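Long-range contacts in ureidoglycolate hydrolase (Arabidopsis thaliana, PDB 4PXC), which hydrolyses (S)-ureidoglycolate to glyoxylate, ammonium and carbon dioxide in purine breakdown, as a manganese-dependent homodimer: residues T135-T140 against Y377-F382; I222-A227 against L367-M372; I228-S233 against I309-R314; E262-V267 against S300-D305. The protein carries 1 engineered substitution. All blocks are in the same frame, centred on the assembly; numbering follows the deposited sequence.

Interaction 1: residues T135-T140 against Y377-F382. Engineered in segment 135-140: Ala137 (natural residue Glu). With MN (manganese (II) ion), chain D; HGY ((2S)-amino(hydroxy)ethanoic acid), chain E.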
loop_
_atom_site.group_PDB
_atom_site.type_symbol
_atom_site.label_atom_id
_atom_site.label_comp_id
_atom_site.label_asym_id
_atom_site.label_seq_id
_atom_site.Cartn_x
_atom_site.Cartn_y
_atom_site.Cartn_z
ATOM N N THR A 135 -14.777 4.005 -22.519
ATOM C CA THR A 135 -14.002 2.820 -22.156
ATOM C C THR A 135 -13.594 2.830 -20.677
ATOM O O THR A 135 -13.419 1.773 -20.059
ATOM C CB THR A 135 -12.765 2.633 -23.082
ATOM O OG1 THR A 135 -12.288 1.284 -22.982
ATOM C CG2 THR A 135 -11.650 3.620 -22.721
ATOM N N SER A 136 -13.489 4.026 -20.106
ATOM C CA SER A 136 -13.142 4.202 -18.696
ATOM C C SER A 136 -13.175 5.688 -18.372
ATOM O O SER A 136 -12.685 6.499 -19.157
ATOM C CB SER A 136 -11.733 3.664 -18.418
ATOM O OG SER A 136 -11.221 4.168 -17.191
ATOM N N ALA A 137 -13.765 6.054 -17.237
ATOM C CA ALA A 137 -13.720 7.436 -16.764
ATOM C C ALA A 137 -12.847 7.599 -15.515
ATOM O O ALA A 137 -12.326 8.691 -15.254
ATOM C CB ALA A 137 -15.128 7.956 -16.490
ATOM N N GLU A 138 -12.698 6.527 -14.741
ATOM C CA GLU A 138 -11.926 6.585 -13.494
ATOM C C GLU A 138 -10.428 6.416 -13.727
ATOM O O GLU A 138 -10.009 5.693 -14.644
ATOM C CB GLU A 138 -12.412 5.533 -12.498
ATOM C CG GLU A 138 -13.922 5.558 -12.280
ATOM C CD GLU A 138 -14.383 6.745 -11.466
ATOM O OE1 GLU A 138 -13.583 7.688 -11.203
ATOM O OE2 GLU A 138 -15.570 6.711 -11.068
ATOM N N PRO A 139 -9.614 7.092 -12.902
ATOM C CA PRO A 139 -8.155 7.078 -13.082
ATOM C C PRO A 139 -7.471 5.914 -12.356
ATOM O O PRO A 139 -6.243 5.896 -12.297
ATOM C CB PRO A 139 -7.726 8.402 -12.439
ATOM C CG PRO A 139 -8.718 8.572 -11.301
ATOM C CD PRO A 139 -10.038 8.063 -11.869
ATOM N N THR A 140 -8.248 4.970 -11.825
ATOM C CA THR A 140 -7.713 3.892 -10.986
ATOM C C THR A 140 -6.468 3.200 -11.547
ATOM O O THR A 140 -5.449 3.074 -10.849
ATOM C CB THR A 140 -8.773 2.805 -10.698
ATOM O OG1 THR A 140 -9.991 3.418 -10.260
ATOM C CG2 THR A 140 -8.281 1.833 -9.616
ATOM N N TYR A 377 -15.996 15.532 -12.035
ATOM C CA TYR A 377 -15.785 15.631 -13.480
ATOM C C TYR A 377 -16.420 14.415 -14.126
ATOM O O TYR A 377 -16.730 13.433 -13.440
ATOM C CB TYR A 377 -14.279 15.740 -13.858
ATOM C CG TYR A 377 -13.406 14.623 -13.319
ATOM C CD1 TYR A 377 -12.522 14.854 -12.270
ATOM C CD2 TYR A 377 -13.469 13.334 -13.855
ATOM C CE1 TYR A 377 -11.728 13.837 -11.764
ATOM C CE2 TYR A 377 -12.679 12.304 -13.354
ATOM C CZ TYR A 377 -11.812 12.564 -12.314
ATOM O OH TYR A 377 -11.027 11.544 -11.817
ATOM N N HIS A 378 -16.612 14.482 -15.440
ATOM C CA HIS A 378 -17.347 13.451 -16.175
ATOM C C HIS A 378 -16.810 13.401 -17.580
ATOM O O HIS A 378 -16.137 14.325 -18.011
ATOM C CB HIS A 378 -18.834 13.832 -16.261
ATOM C CG HIS A 378 -19.501 13.959 -14.927
ATOM N ND1 HIS A 378 -19.927 12.865 -14.206
ATOM C CD2 HIS A 378 -19.811 15.048 -14.187
ATOM C CE1 HIS A 378 -20.469 13.277 -13.070
ATOM N NE2 HIS A 378 -20.413 14.603 -13.039
ATOM N N ASP A 379 -17.135 12.350 -18.322
ATOM C CA ASP A 379 -16.792 12.329 -19.741
ATOM C C ASP A 379 -17.352 13.549 -20.493
ATOM O O ASP A 379 -16.773 13.991 -21.491
ATOM C CB ASP A 379 -17.280 11.027 -20.373
ATOM C CG ASP A 379 -16.514 9.824 -19.859
ATOM O OD1 ASP A 379 -15.294 9.758 -20.131
ATOM O OD2 ASP A 379 -17.112 8.955 -19.189
ATOM N N SER A 380 -18.464 14.087 -19.998
ATOM C CA SER A 380 -19.065 15.305 -20.547
ATOM C C SER A 380 -18.071 16.455 -20.607
ATOM O O SER A 380 -18.150 17.310 -21.489
ATOM C CB SER A 380 -20.245 15.735 -19.687
ATOM O OG SER A 380 -21.325 14.827 -19.846
ATOM N N LEU A 381 -17.149 16.492 -19.653
ATOM C CA LEU A 381 -16.145 17.551 -19.624
ATOM C C LEU A 381 -15.362 17.584 -20.937
ATOM O O LEU A 381 -15.085 18.652 -21.493
ATOM C CB LEU A 381 -15.197 17.359 -18.426
ATOM C CG LEU A 381 -14.039 18.350 -18.306
ATOM C CD1 LEU A 381 -14.565 19.776 -18.213
ATOM C CD2 LEU A 381 -13.172 17.987 -17.089
ATOM N N PHE A 382 -15.038 16.407 -21.453
ATOM C CA PHE A 382 -14.213 16.330 -22.650
ATOM C C PHE A 382 -15.024 16.242 -23.925
ATOM O O PHE A 382 -14.593 16.729 -24.972
ATOM C CB PHE A 382 -13.197 15.202 -22.506
ATOM C CG PHE A 382 -12.319 15.388 -21.309
ATOM C CD1 PHE A 382 -11.240 16.259 -21.361
ATOM C CD2 PHE A 382 -12.631 14.777 -20.103
ATOM C CE1 PHE A 382 -10.450 16.474 -20.243
ATOM C CE2 PHE A 382 -11.852 14.993 -18.982
ATOM C CZ PHE A 382 -10.751 15.843 -19.055
HETATM MN MN MN D . -16.765 8.452 -10.185
HETATM O OXT HGY E . -13.645 11.779 -9.414
HETATM C C HGY E . -14.576 12.044 -10.236
HETATM O O HGY E . -14.992 13.229 -10.405
HETATM C CA HGY E . -15.253 10.928 -10.968
HETATM O OB HGY E . -14.711 9.697 -10.654
HETATM N N HGY E . -15.373 11.101 -12.388
HETATM O O HOH W 1 -13.713 8.000 -21.009
HETATM O O HOH W 2 -16.668 8.850 -12.578
HETATM O O HOH W 3 -17.614 10.656 -9.965
#
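Tyr377 reaches Pro139 and the bound (S)-hydroxyglycine with different parts of one side chain. Tyr377 OH sits 3.6 Å from Pro139 CD, the two side chains meeting at a slant, while Ala137 O lies at the ring edge, near its plane, beside CE2. Over one ring face rests the carboxylate of the ligand, with its atom O 3.4 Å above the centre of the Tyr377 ring. With CG set between the backbone N and carbonyl carbon (chi1 55°), the ring folds back beneath the molecule that its own main chain holds: Tyr377 N donates to ligand O at 3.0 Å, and ligand N donates to Tyr377 O at 2.9 Å. This is the substrate pocket of an M20-family amidohydrolase, built beside a two-manganese centre. Glu138, bent at chi2, turns OE2 onto one manganese ion at 2.3 Å; Asp103, His402, ligand OB and two waters complete its shell, and Asn294 of the second subunit donates to Glu138 OE1. An alanine in place of Tyr377 would probably leave the ligand carboxylate without its aromatic floor and open a gap beside Pro139. Away from the ligand the fit is looser and wetter. The methyl CB of Ala137, an engineered replacement of the natural glutamate, stands 3.5 Å from Asp379 OD2. Next to it a water bridges the two segments, donating to Ser136 O at 2.6 Å and to Asp379 OD1 at 2.5 Å, the latter oxygen also bonded to Ser149.

Interaction 2: residues I222-A227 against L367-M372; sequences IGVVTA and LSHKMM
Ile222 to Val225 and His369 to Met372 pair as parallel beta strands, and with Ser368 O and Thr226 N adding the end bonds, five main-chain hydrogen bonds join the segments. Ile222 N gives to Ser368 O in a bent bond (133° at the hydrogen), and Ile222 O takes Lys370 N. Val224 uses both its polar atoms: Val224 N donates almost straight to Lys370 O (2.9 Å, 169°), whereas its O receives Met372 N from 38° above the carbonyl plane. Thr226 N closes the series on Met372 O at 2.8 Å. Gly223 and Val225 make main-chain hydrogen bonds with Phe393 and Met391 of strand 389-394, and Val225 O also takes Ser350 OG. Polar side-chain ends find partners elsewhere: His369 NE2 meets Thr363, and Lys370 NZ forms a salt bridge with Glu218. Val224 and Met371 lie side by side, Met371 SD 3.8 Å from Val224 CG1, under helix 352-364. Thr226 crosses Met371 at about a right angle, its CG2 3.8 Å from Met371 CB; an alanine here would lose that methyl and would probably leave the Met371 chain freer to turn. On the other side of the pair, Met372, extended at chi2, lays SD 3.7 Å from Gly223 CA, where no side chain stands in its way.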
loop_
_atom_site.group_PDB
_atom_site.type_symbol
_atom_site.label_atom_id
_atom_site.label_comp_id
_atom_site.label_asym_id
_atom_site.label_seq_id
_atom_site.Cartn_x
_atom_site.Cartn_y
_atom_site.Cartn_z
ATOM N N ILE A 222 -34.865 16.907 -10.775
ATOM C CA ILE A 222 -33.893 16.933 -11.867
ATOM C C ILE A 222 -32.940 18.110 -11.722
ATOM O O ILE A 222 -33.370 19.217 -11.414
ATOM C CB ILE A 222 -34.626 17.061 -13.228
ATOM C CG1 ILE A 222 -35.425 15.792 -13.539
ATOM C CG2 ILE A 222 -33.638 17.342 -14.374
ATOM C CD1 ILE A 222 -34.533 14.567 -13.815
ATOM N N GLY A 223 -31.648 17.865 -11.927
ATOM C CA GLY A 223 -30.668 18.934 -11.998
ATOM C C GLY A 223 -30.284 19.166 -13.450
ATOM O O GLY A 223 -29.908 18.228 -14.164
ATOM N N VAL A 224 -30.412 20.410 -13.903
ATOM C CA VAL A 224 -29.950 20.784 -15.237
ATOM C C VAL A 224 -28.548 21.358 -15.076
ATOM O O VAL A 224 -28.374 22.470 -14.554
ATOM C CB VAL A 224 -30.906 21.806 -15.908
ATOM C CG1 VAL A 224 -30.386 22.206 -17.281
ATOM C CG2 VAL A 224 -32.325 21.218 -16.019
ATOM N N VAL A 225 -27.537 20.593 -15.489
ATOM C CA VAL A 225 -26.147 20.988 -15.231
ATOM C C VAL A 225 -25.648 22.072 -16.182
ATOM O O VAL A 225 -25.700 21.913 -17.406
ATOM C CB VAL A 225 -25.193 19.783 -15.284
ATOM C CG1 VAL A 225 -23.757 20.238 -15.093
ATOM C CG2 VAL A 225 -25.585 18.776 -14.212
ATOM N N THR A 226 -25.151 23.171 -15.619
ATOM C CA THR A 226 -24.742 24.311 -16.436
ATOM C C THR A 226 -23.239 24.394 -16.632
ATOM O O THR A 226 -22.771 25.064 -17.563
ATOM C CB THR A 226 -25.215 25.649 -15.827
ATOM O OG1 THR A 226 -24.584 25.843 -14.556
ATOM C CG2 THR A 226 -26.734 25.655 -15.647
ATOM N N ALA A 227 -22.479 23.729 -15.761
ATOM C CA ALA A 227 -21.018 23.784 -15.840
ATOM C C ALA A 227 -20.409 22.632 -15.061
ATOM O O ALA A 227 -21.075 22.024 -14.226
ATOM C CB ALA A 227 -20.497 25.127 -15.296
ATOM N N LEU A 367 -41.770 17.504 -13.971
ATOM C CA LEU A 367 -40.690 17.237 -13.027
ATOM C C LEU A 367 -40.065 18.570 -12.594
ATOM O O LEU A 367 -39.787 19.426 -13.435
ATOM C CB LEU A 367 -39.634 16.326 -13.672
ATOM C CG LEU A 367 -40.120 14.918 -14.047
ATOM C CD1 LEU A 367 -39.082 14.185 -14.881
ATOM C CD2 LEU A 367 -40.463 14.107 -12.798
ATOM N N SER A 368 -39.855 18.748 -11.289
ATOM C CA SER A 368 -39.218 19.959 -10.789
ATOM C C SER A 368 -37.716 19.917 -11.060
ATOM O O SER A 368 -37.096 18.850 -11.077
ATOM C CB SER A 368 -39.457 20.131 -9.292
ATOM O OG SER A 368 -38.874 19.060 -8.567
ATOM N N HIS A 369 -37.120 21.083 -11.258
ATOM C CA HIS A 369 -35.708 21.113 -11.619
ATOM C C HIS A 369 -35.050 22.416 -11.228
ATOM O O HIS A 369 -35.726 23.409 -10.968
ATOM C CB HIS A 369 -35.552 20.877 -13.124
ATOM C CG HIS A 369 -36.365 21.807 -13.965
ATOM N ND1 HIS A 369 -35.865 22.993 -14.459
ATOM C CD2 HIS A 369 -37.653 21.737 -14.385
ATOM C CE1 HIS A 369 -36.801 23.605 -15.158
ATOM N NE2 HIS A 369 -37.895 22.866 -15.131
ATOM N N LYS A 370 -33.725 22.405 -11.164
ATOM C CA LYS A 370 -32.998 23.645 -10.977
ATOM C C LYS A 370 -31.714 23.573 -11.765
ATOM O O LYS A 370 -31.276 22.489 -12.151
ATOM C CB LYS A 370 -32.683 23.884 -9.499
ATOM C CG LYS A 370 -31.596 22.973 -8.956
ATOM C CD LYS A 370 -31.257 23.301 -7.508
ATOM C CE LYS A 370 -30.709 24.705 -7.360
ATOM N NZ LYS A 370 -30.225 24.909 -5.964
ATOM N N MET A 371 -31.115 24.733 -12.002
ATOM C CA MET A 371 -29.811 24.813 -12.641
ATOM C C MET A 371 -28.765 24.545 -11.578
ATOM O O MET A 371 -28.875 25.042 -10.459
ATOM C CB MET A 371 -29.593 26.220 -13.192
ATOM C CG MET A 371 -30.677 26.665 -14.147
ATOM S SD MET A 371 -30.638 25.661 -15.640
ATOM C CE MET A 371 -31.687 26.671 -16.700
ATOM N N MET A 372 -27.740 23.772 -11.918
ATOM C CA MET A 372 -26.677 23.529 -10.955
ATOM C C MET A 372 -25.371 23.144 -11.638
ATOM O O MET A 372 -25.340 22.826 -12.824
ATOM C CB MET A 372 -27.102 22.469 -9.932
ATOM C CG MET A 372 -27.517 21.137 -10.532
ATOM S SD MET A 372 -28.398 20.101 -9.343
ATOM C CE MET A 372 -27.200 19.967 -8.019
#

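Interaction 3: residues I228-S233 against I309-R314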
loop_
_atom_site.group_PDB
_atom_site.type_symbol
_atom_site.label_atom_id
_atom_site.label_comp_id
_atom_site.label_asym_id
_atom_site.label_seq_id
_atom_site.Cartn_x
_atom_site.Cartn_y
_atom_site.Cartn_z
ATOM N N ILE A 228 -19.139 22.354 -15.335
ATOM C CA ILE A 228 -18.396 21.296 -14.653
ATOM C C ILE A 228 -17.113 21.901 -14.085
ATOM O O ILE A 228 -16.384 22.577 -14.808
ATOM C CB ILE A 228 -18.040 20.141 -15.636
ATOM C CG1 ILE A 228 -19.322 19.494 -16.187
ATOM C CG2 ILE A 228 -17.172 19.091 -14.956
ATOM C CD1 ILE A 228 -19.098 18.490 -17.336
ATOM N N ALA A 229 -16.845 21.670 -12.799
ATOM C CA ALA A 229 -15.663 22.226 -12.123
ATOM C C ALA A 229 -14.345 21.772 -12.743
ATOM O O ALA A 229 -14.285 20.723 -13.383
ATOM C CB ALA A 229 -15.690 21.871 -10.633
ATOM N N ALA A 230 -13.288 22.550 -12.527
ATOM C CA ALA A 230 -11.988 22.288 -13.149
ATOM C C ALA A 230 -11.149 21.320 -12.308
ATOM O O ALA A 230 -10.824 21.619 -11.165
ATOM C CB ALA A 230 -11.236 23.595 -13.348
ATOM N N PRO A 231 -10.792 20.163 -12.880
ATOM C CA PRO A 231 -10.092 19.140 -12.100
ATOM C C PRO A 231 -8.604 19.058 -12.418
ATOM O O PRO A 231 -8.183 19.249 -13.566
ATOM C CB PRO A 231 -10.780 17.851 -12.562
ATOM C CG PRO A 231 -11.053 18.124 -14.031
ATOM C CD PRO A 231 -11.323 19.616 -14.146
ATOM N N ALA A 232 -7.820 18.767 -11.390
ATOM C CA ALA A 232 -6.400 18.512 -11.546
ATOM C C ALA A 232 -5.966 17.351 -10.655
ATOM O O ALA A 232 -6.605 17.060 -9.635
ATOM C CB ALA A 232 -5.598 19.759 -11.204
ATOM N N SER A 233 -4.890 16.678 -11.042
ATOM C CA SER A 233 -4.313 15.658 -10.168
ATOM C C SER A 233 -2.795 15.739 -10.203
ATOM O O SER A 233 -2.195 16.075 -11.239
ATOM C CB SER A 233 -4.811 14.257 -10.533
ATOM O OG SER A 233 -4.247 13.818 -11.752
ATOM N N ILE A 309 -14.531 25.217 -9.053
ATOM C CA ILE A 309 -15.288 25.723 -10.199
ATOM C C ILE A 309 -14.503 26.857 -10.856
ATOM O O ILE A 309 -14.573 27.062 -12.079
ATOM C CB ILE A 309 -16.710 26.198 -9.797
ATOM C CG1 ILE A 309 -17.503 26.678 -11.028
ATOM C CG2 ILE A 309 -16.639 27.307 -8.749
ATOM C CD1 ILE A 309 -17.499 25.692 -12.198
ATOM N N ASP A 310 -13.735 27.578 -10.043
ATOM C CA ASP A 310 -12.910 28.682 -10.534
ATOM C C ASP A 310 -11.503 28.186 -10.856
ATOM O O ASP A 310 -10.755 27.804 -9.951
ATOM C CB ASP A 310 -12.846 29.798 -9.487
ATOM C CG ASP A 310 -12.130 31.034 -9.999
ATOM O OD1 ASP A 310 -10.887 31.094 -9.892
ATOM O OD2 ASP A 310 -12.808 31.941 -10.529
ATOM N N GLU A 311 -11.146 28.197 -12.139
ATOM C CA GLU A 311 -9.861 27.655 -12.592
ATOM C C GLU A 311 -8.662 28.355 -11.942
ATOM O O GLU A 311 -7.708 27.705 -11.515
ATOM C CB GLU A 311 -9.760 27.741 -14.125
ATOM C CG GLU A 311 -8.642 26.895 -14.733
ATOM C CD GLU A 311 -8.556 27.033 -16.254
ATOM O OE1 GLU A 311 -9.367 27.785 -16.832
ATOM O OE2 GLU A 311 -7.679 26.386 -16.872
ATOM N N ALA A 312 -8.713 29.681 -11.857
ATOM C CA ALA A 312 -7.591 30.441 -11.308
ATOM C C ALA A 312 -7.342 30.106 -9.839
ATOM O O ALA A 312 -6.192 29.946 -9.416
ATOM C CB ALA A 312 -7.818 31.944 -11.488
ATOM N N ARG A 313 -8.422 30.001 -9.070
ATOM C CA ARG A 313 -8.340 29.640 -7.655
ATOM C C ARG A 313 -7.743 28.233 -7.488
ATOM O O ARG A 313 -6.901 27.999 -6.616
ATOM C CB ARG A 313 -9.732 29.723 -7.037
ATOM C CG ARG A 313 -9.780 30.092 -5.577
ATOM C CD ARG A 313 -11.144 30.687 -5.210
ATOM N NE ARG A 313 -12.262 29.866 -5.683
ATOM C CZ ARG A 313 -13.504 30.317 -5.856
ATOM N NH1 ARG A 313 -13.787 31.586 -5.591
ATOM N NH2 ARG A 313 -14.464 29.500 -6.289
ATOM N N ARG A 314 -8.179 27.304 -8.337
ATOM C CA ARG A 314 -7.644 25.940 -8.371
ATOM C C ARG A 314 -6.140 25.979 -8.642
ATOM O O ARG A 314 -5.344 25.333 -7.943
ATOM C CB ARG A 314 -8.352 25.157 -9.483
ATOM C CG ARG A 314 -8.272 23.636 -9.377
ATOM C CD ARG A 314 -7.129 23.024 -10.178
ATOM N NE ARG A 314 -6.844 23.671 -11.464
ATOM C CZ ARG A 314 -7.317 23.293 -12.654
ATOM N NH1 ARG A 314 -8.155 22.264 -12.776
ATOM N NH2 ARG A 314 -6.953 23.964 -13.741
#
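Arg314 reaches back from its helix to strand 230-233, and its torsions explain the route. CG leaves opposite the backbone N (chi1 -161°), then the chain bends at chi2 and again at chi3, carrying Arg314 CD past Ala232 CB at 3.7 Å and Arg314 NH1 to 3.4 Å from Ala230 CB. Small methyls on the strand let the guanidinium come this near; Pro231 CA meets it at the edge, in its plane. Arg314 NH1 also lies 3.1 Å from Pro231 O, but the angle is poor; NH1 is hydrogen-bonded to Asp345 O. The contact sits where strand 222-239 enters the region used for dimerization and faces the start of helix 311-332, shortly after strand 295-308. Asp310 is the N-cap of that helix: Asp310 OD1 accepts from Arg313 N at 2.8 Å, met nearly along its C-O axis. Arg313 in turn folds its guanidinium over Asp310 CB and forms a salt bridge with Asp308. At the other end Ile309 sets off away from the strand at its CB, yet returns: CG1 is trans to N (chi1 -178°), and a turn at chi2 of 50° brings Ile309 CD1 to 3.9 Å from Ala229 CA. Ala229 CB covers Ile309 N at 3.9 Å, a buried N-H that has no partner in the model.

Interaction 4: residues E262-V267 against S300-D305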
loop_
_atom_site.group_PDB
_atom_site.type_symbol
_atom_site.label_atom_id
_atom_site.label_comp_id
_atom_site.label_asym_id
_atom_site.label_seq_id
_atom_site.Cartn_x
_atom_site.Cartn_y
_atom_site.Cartn_z
ATOM N N GLU A 262 3.464 15.701 6.150
ATOM C CA GLU A 262 3.465 17.160 6.146
ATOM C C GLU A 262 2.853 17.737 4.862
ATOM O O GLU A 262 2.108 18.729 4.905
ATOM C CB GLU A 262 4.887 17.694 6.401
ATOM C CG GLU A 262 5.341 17.454 7.838
ATOM C CD GLU A 262 6.816 17.752 8.060
ATOM O OE1 GLU A 262 7.622 17.532 7.130
ATOM O OE2 GLU A 262 7.162 18.198 9.175
ATOM N N LEU A 263 3.118 17.102 3.727
ATOM C CA LEU A 263 2.532 17.597 2.474
ATOM C C LEU A 263 1.019 17.385 2.431
ATOM O O LEU A 263 0.289 18.241 1.933
ATOM C CB LEU A 263 3.200 16.966 1.250
ATOM C CG LEU A 263 2.730 17.481 -0.115
ATOM C CD1 LEU A 263 2.980 18.993 -0.261
ATOM C CD2 LEU A 263 3.423 16.726 -1.235
ATOM N N ALA A 264 0.544 16.260 2.958
ATOM C CA ALA A 264 -0.897 15.995 2.973
ATOM C C ALA A 264 -1.630 17.055 3.786
ATOM O O ALA A 264 -2.726 17.494 3.409
ATOM C CB ALA A 264 -1.189 14.594 3.515
ATOM N N LEU A 265 -1.025 17.474 4.898
ATOM C CA LEU A 265 -1.626 18.502 5.732
ATOM C C LEU A 265 -1.546 19.881 5.066
ATOM O O LEU A 265 -2.442 20.714 5.233
ATOM C CB LEU A 265 -0.988 18.503 7.126
ATOM C CG LEU A 265 -1.341 17.246 7.931
ATOM C CD1 LEU A 265 -0.424 17.067 9.130
ATOM C CD2 LEU A 265 -2.773 17.319 8.404
ATOM N N ALA A 266 -0.482 20.116 4.306
ATOM C CA ALA A 266 -0.350 21.367 3.561
ATOM C C ALA A 266 -1.395 21.473 2.450
ATOM O O ALA A 266 -1.898 22.556 2.184
ATOM C CB ALA A 266 1.056 21.520 2.987
ATOM N N VAL A 267 -1.714 20.356 1.799
ATOM C CA VAL A 267 -2.785 20.334 0.799
ATOM C C VAL A 267 -4.099 20.840 1.397
ATOM O O VAL A 267 -4.755 21.720 0.828
ATOM C CB VAL A 267 -3.008 18.915 0.229
ATOM C CG1 VAL A 267 -4.354 18.824 -0.505
ATOM C CG2 VAL A 267 -1.855 18.507 -0.685
ATOM N N SER A 300 8.219 7.867 -0.350
ATOM C CA SER A 300 6.799 8.025 -0.112
ATOM C C SER A 300 6.190 8.579 -1.380
ATOM O O SER A 300 6.842 9.300 -2.143
ATOM C CB SER A 300 6.540 8.941 1.079
ATOM O OG SER A 300 7.033 10.247 0.833
ATOM N N HIS A 301 4.935 8.231 -1.609
ATOM C CA HIS A 301 4.274 8.515 -2.871
ATOM C C HIS A 301 2.883 9.030 -2.516
ATOM O O HIS A 301 2.182 8.417 -1.707
ATOM C CB HIS A 301 4.263 7.222 -3.704
ATOM C CG HIS A 301 3.332 7.231 -4.879
ATOM N ND1 HIS A 301 3.736 7.593 -6.147
ATOM C CD2 HIS A 301 2.030 6.877 -4.986
ATOM C CE1 HIS A 301 2.714 7.485 -6.981
ATOM N NE2 HIS A 301 1.667 7.049 -6.301
ATOM N N LEU A 302 2.533 10.204 -3.036
ATOM C CA LEU A 302 1.225 10.799 -2.783
ATOM C C LEU A 302 0.547 11.061 -4.117
ATOM O O LEU A 302 1.191 11.480 -5.082
ATOM C CB LEU A 302 1.329 12.143 -2.030
ATOM C CG LEU A 302 2.011 12.279 -0.672
ATOM C CD1 LEU A 302 3.498 12.581 -0.844
ATOM C CD2 LEU A 302 1.338 13.377 0.159
ATOM N N GLU A 303 -0.753 10.803 -4.179
ATOM C CA GLU A 303 -1.533 11.213 -5.327
ATOM C C GLU A 303 -2.619 12.141 -4.820
ATOM O O GLU A 303 -3.402 11.782 -3.933
ATOM C CB GLU A 303 -2.082 10.002 -6.076
ATOM C CG GLU A 303 -0.964 9.046 -6.466
ATOM C CD GLU A 303 -1.339 8.095 -7.576
ATOM O OE1 GLU A 303 -2.335 8.361 -8.288
ATOM O OE2 GLU A 303 -0.619 7.079 -7.735
ATOM N N ILE A 304 -2.634 13.348 -5.382
ATOM C CA ILE A 304 -3.390 14.457 -4.833
ATOM C C ILE A 304 -4.425 14.917 -5.839
ATOM O O ILE A 304 -4.090 15.163 -6.994
ATOM C CB ILE A 304 -2.441 15.635 -4.546
ATOM C CG1 ILE A 304 -1.361 15.209 -3.544
ATOM C CG2 ILE A 304 -3.217 16.845 -4.031
ATOM C CD1 ILE A 304 -0.258 16.250 -3.345
ATOM N N ASP A 305 -5.677 15.012 -5.397
ATOM C CA ASP A 305 -6.781 15.476 -6.238
ATOM C C ASP A 305 -7.151 16.877 -5.749
ATOM O O ASP A 305 -7.282 17.092 -4.550
ATOM C CB ASP A 305 -7.969 14.518 -6.073
ATOM C CG ASP A 305 -9.181 14.928 -6.900
ATOM O OD1 ASP A 305 -9.841 15.939 -6.554
ATOM O OD2 ASP A 305 -9.492 14.226 -7.880
#
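Leu302 projects from its strand against the helix and spreads its two methyls over Leu263 and the backbone of Ala264. Leu302 CD1 lies 4.2 Å from Leu263 CD2, and Leu302 CD2 comes within 4.1 Å of Ala264 N, just beyond which stands the small Ala264 CB. The two leucines meet at a slant. With CG opposite its backbone N (chi1 -176°), Leu263 lowers CD2 between two strand residues, touching Ile304 CD1 at 4.3 Å as well as Leu302. One turn further along the helix, Val267 and Ile304 run alongside one another with opposed directions; Val267 CG2 meets Ile304 CD1 at 3.8 Å, the nearest approach of the two segments. All these groups are buried and apolar, and the contact rests on van der Waals packing. Helix and strand run nearly parallel, 13° apart, with axes 10.2 Å from each other. Leu263 also touches Val236 and Phe238 on the adjoining strand, and Val267 touches Ile321 of helix 311-332. Turned from the helix, His301 NE2 donates, nearly in its ring plane, to the anti lone pair of Glu303 OE2, 2.7 Å away, while His301 ND1 is bonded to Glu237. Ala264 and Glu303 touch the second subunit, at its Leu258 and Ile293. Helices laid over one face of an antiparallel sheet in this way are characteristic of the dimerization domain of M20-family enzymes.

In the fold
Along the chain the contacts are nested: interaction 4 lies inside the loop closed by interaction 3, that inside interaction 2, and all within interaction 1. Strand 222-239 is the common element of interactions 2 and 3, pairing with strand 369-374 at one end and with strand 295-308, which serves interaction 4, at the other. Interactions 2 and 4 therefore stand farthest apart, with centres about 34 Å from each other. Interaction 1, its centre about 3 Å from the centre of the chain in space, touches interaction 3 where Tyr377 and Leu381 pack on Pro231. The metal and ligand site is thus joined to the dimerization region, and interactions 1 and 4 both meet the second subunit.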